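Local coordinates for protein bile acid 7a-dehydratase, BaiE (Clostridium hiranonis DSM 13275, PDB 4L8P) that probably removes the 7-alpha hydroxyl group of bile-acid intermediates as water, acting as a 7-alpha-dehydratase of the SnoaL-like family, at residues L36-A41 and I109-E114. Numbering follows the deposited sequence.
Sequences LNDIEA and ITIDSE
Ile39, on the long helix 22-55, meets Ile111, at the end of strand 98-111, through the inner part of its side chain: Ile39 CG1 lies 3.8 Å from Ile111 CG1 and equally close to the CD1 methyl beyond it. That same CD1 of Ile111 reaches on to the base of Asp38, 3.6 Å from its CB, touching both neighbouring helix residues. With CG1 anti to the carbonyl carbon (chi1 -48°), Ile111 sends its chain to the helix; the bend at chi2 then swings CD1 back toward the Ile109 side. Two residues earlier on the strand, Ile109 and Ile39 run past each other in opposite directions, with Ile109 CG2 4.1 Å from Ile39 CG1; these two residues also mark the nearest backbone approach, 6.2 Å between their CA atoms. In this SnoaL-like, cystatin-like fold, a helix packs against a strongly curved antiparallel sheet, and here it meets strand 98-111, an edge strand of the sheet within this chain, just before the turn into strand 116-129. The axes of the two short segments lie 8.7 Å apart at closest, inclined at 135°. Ile42 and Ala117 extend the apolar layer around Ile111. The polar link is indirect: one water donates to Asp38 OD2 at 2.8 Å and to the backbone O of Glu114 at 2.7 Å. Asp38 OD1 accepts a hydrogen bond from Trp156 NE1 and forms a salt bridge with Lys151, which probably favours the charged form of this buried aspartate.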
ATOM      1  N   LEU A  36      -9.302  16.822  -1.549  1.00 14.62           N
ATOM      2  CA  LEU A  36      -9.308  15.474  -0.980  1.00 15.41           C
ATOM      3  C   LEU A  36     -10.069  14.482  -1.826  1.00 15.21           C
ATOM      4  O   LEU A  36      -9.639  13.336  -1.986  1.00 15.51           O
ATOM      5  CB  LEU A  36      -9.870  15.468   0.426  1.00 18.37           C
ATOM      6  CG  LEU A  36      -8.992  16.176   1.454  1.00 20.27           C
ATOM      7  CD1 LEU A  36      -9.787  16.375   2.724  1.00 24.98           C
ATOM      8  CD2 LEU A  36      -7.721  15.427   1.748  1.00 21.73           C
ATOM      9  N   ASN A  37     -11.204  14.923  -2.376  1.00 15.14           N
ATOM     10  CA  ASN A  37     -11.942  14.076  -3.310  1.00 15.47           C
ATOM     11  C   ASN A  37     -11.123  13.706  -4.549  1.00 13.93           C
ATOM     12  O   ASN A  37     -11.147  12.535  -4.996  1.00 14.79           O
ATOM     13  CB  ASN A  37     -13.243  14.750  -3.777  1.00 16.29           C
ATOM     14  CG  ASN A  37     -14.361  14.620  -2.759  1.00 21.03           C
ATOM     15  OD1 ASN A  37     -14.323  13.753  -1.888  1.00 23.61           O
ATOM     16  ND2 ASN A  37     -15.373  15.460  -2.887  1.00 22.83           N
ATOM     17  N   ASP A  38     -10.421  14.690  -5.119  1.00 14.53           N
ATOM     18  CA  ASP A  38      -9.544  14.435  -6.280  1.00 14.98           C
ATOM     19  C   ASP A  38      -8.412  13.451  -5.941  1.00 14.14           C
ATOM     20  O   ASP A  38      -8.135  12.520  -6.707  1.00 14.48           O
ATOM     21  CB  ASP A  38      -8.983  15.746  -6.829  1.00 14.70           C
ATOM     22  CG  ASP A  38     -10.010  16.563  -7.585  1.00 16.61           C
ATOM     23  OD1 ASP A  38     -10.970  16.005  -8.156  1.00 17.94           O
ATOM     24  OD2 ASP A  38      -9.823  17.787  -7.613  1.00 20.22           O
ATOM     25  N   ILE A  39      -7.813  13.616  -4.767  1.00 13.94           N
ATOM     26  CA  ILE A  39      -6.737  12.733  -4.340  1.00 13.44           C
ATOM     27  C   ILE A  39      -7.272  11.307  -4.249  1.00 13.56           C
ATOM     28  O   ILE A  39      -6.633  10.351  -4.747  1.00 13.04           O
ATOM     29  CB  ILE A  39      -6.115  13.195  -3.021  1.00 14.94           C
ATOM     30  CG1 ILE A  39      -5.277  14.452  -3.254  1.00 15.83           C
ATOM     31  CG2 ILE A  39      -5.280  12.071  -2.365  1.00 14.33           C
ATOM     32  CD1 ILE A  39      -4.818  15.104  -1.958  1.00 16.58           C
ATOM     33  N   GLU A  40      -8.418  11.146  -3.593  1.00 13.57           N
ATOM     34  CA  GLU A  40      -9.000   9.806  -3.471  1.00 15.13           C
ATOM     35  C   GLU A  40      -9.373   9.205  -4.831  1.00 13.74           C
ATOM     36  O   GLU A  40      -9.152   8.021  -5.046  1.00 15.15           O
ATOM     37  CB  GLU A  40     -10.206   9.818  -2.518  1.00 15.58           C
ATOM     38  CG  GLU A  40     -10.865   8.467  -2.316  1.00 16.77           C
ATOM     39  CD  GLU A  40      -9.958   7.399  -1.687  1.00 17.44           C
ATOM     40  OE1 GLU A  40      -8.904   7.710  -1.088  1.00 17.22           O
ATOM     41  OE2 GLU A  40     -10.329   6.203  -1.778  1.00 18.15           O
ATOM     42  N   ALA A  41      -9.944  10.002  -5.739  1.00 14.82           N
ATOM     43  CA  ALA A  41     -10.312   9.551  -7.086  1.00 15.91           C
ATOM     44  C   ALA A  41      -9.084   9.066  -7.863  1.00 14.15           C
ATOM     45  O   ALA A  41      -9.121   8.018  -8.507  1.00 13.56           O
ATOM     46  CB  ALA A  41     -10.966  10.679  -7.834  1.00 16.67           C
ATOM     47  N   ILE A 109       0.231  12.109  -3.932  1.00 15.25           N
ATOM     48  CA  ILE A 109      -0.607  12.773  -4.922  1.00 15.36           C
ATOM     49  C   ILE A 109      -0.658  14.296  -4.647  1.00 15.89           C
ATOM     50  O   ILE A 109      -1.088  14.735  -3.539  1.00 16.63           O
ATOM     51  CB  ILE A 109      -2.045  12.211  -4.957  1.00 14.83           C
ATOM     52  CG1 ILE A 109      -2.087  10.648  -5.033  1.00 16.19           C
ATOM     53  CG2 ILE A 109      -2.838  12.870  -6.088  1.00 14.88           C
ATOM     54  CD1 ILE A 109      -1.314  10.067  -6.180  1.00 17.55           C
ATOM     55  N   THR A 110      -0.273  15.080  -5.656  1.00 15.28           N
ATOM     56  CA  THR A 110      -0.369  16.516  -5.651  1.00 15.26           C
ATOM     57  C   THR A 110      -1.367  16.954  -6.708  1.00 16.79           C
ATOM     58  O   THR A 110      -1.190  16.679  -7.916  1.00 15.05           O
ATOM     59  CB  THR A 110       1.011  17.143  -5.932  1.00 19.76           C
ATOM     60  OG1 THR A 110       1.991  16.594  -5.018  1.00 21.11           O
ATOM     61  CG2 THR A 110       0.951  18.636  -5.740  1.00 19.13           C
ATOM     62  N   ILE A 111      -2.425  17.634  -6.273  1.00 15.72           N
ATOM     63  CA  ILE A 111      -3.350  18.264  -7.215  1.00 16.72           C
ATOM     64  C   ILE A 111      -2.727  19.602  -7.669  1.00 17.24           C
ATOM     65  O   ILE A 111      -2.496  20.485  -6.860  1.00 21.15           O
ATOM     66  CB  ILE A 111      -4.736  18.463  -6.602  1.00 16.85           C
ATOM     67  CG1 ILE A 111      -5.248  17.179  -5.915  1.00 15.86           C
ATOM     68  CG2 ILE A 111      -5.730  18.961  -7.662  1.00 18.66           C
ATOM     69  CD1 ILE A 111      -5.367  15.922  -6.777  1.00 15.15           C
ATOM     70  N   ASP A 112      -2.452  19.716  -8.963  1.00 15.49           N
ATOM     71  CA  ASP A 112      -1.682  20.829  -9.522  1.00 17.60           C
ATOM     72  C   ASP A 112      -2.559  21.963 -10.018  1.00 17.46           C
ATOM     73  O   ASP A 112      -2.109  23.096 -10.063  1.00 20.16           O
ATOM     74  CB  ASP A 112      -0.812  20.340 -10.695  1.00 17.64           C
ATOM     75  CG  ASP A 112       0.214  19.345 -10.275  1.00 21.77           C
ATOM     76  OD1 ASP A 112       0.804  19.502  -9.170  1.00 21.15           O
ATOM     77  OD2 ASP A 112       0.412  18.371 -11.031  1.00 22.23           O
ATOM     78  N   SER A 113      -3.794  21.656 -10.371  1.00 17.69           N
ATOM     79  CA  SER A 113      -4.757  22.667 -10.829  1.00 18.39           C
ATOM     80  C   SER A 113      -6.155  22.075 -10.668  1.00 19.04           C
ATOM     81  O   SER A 113      -6.318  21.030 -10.031  1.00 20.15           O
ATOM     82  CB  SER A 113      -4.443  23.129 -12.274  1.00 17.86           C
ATOM     83  OG  SER A 113      -4.877  22.211 -13.255  1.00 17.11           O
ATOM     84  N   GLU A 114      -7.158  22.719 -11.252  1.00 18.67           N
ATOM     85  CA  GLU A 114      -8.518  22.184 -11.224  1.00 18.30           C
ATOM     86  C   GLU A 114      -8.671  20.897 -12.022  1.00 18.80           C
ATOM     87  O   GLU A 114      -9.619  20.156 -11.809  1.00 19.45           O
ATOM     88  CB  GLU A 114      -9.532  23.244 -11.678  1.00 18.37           C
ATOM     89  CG  GLU A 114      -9.695  23.481 -13.180  1.00 16.86           C
ATOM     90  CD  GLU A 114      -8.594  24.359 -13.830  1.00 18.15           C
ATOM     91  OE1 GLU A 114      -7.502  24.560 -13.249  1.00 19.62           O
ATOM     92  OE2 GLU A 114      -8.851  24.880 -14.931  1.00 20.05           O
TER
HETATM   93  O   HOH W   1     -10.909  19.497  -9.479  1.00 25.34           O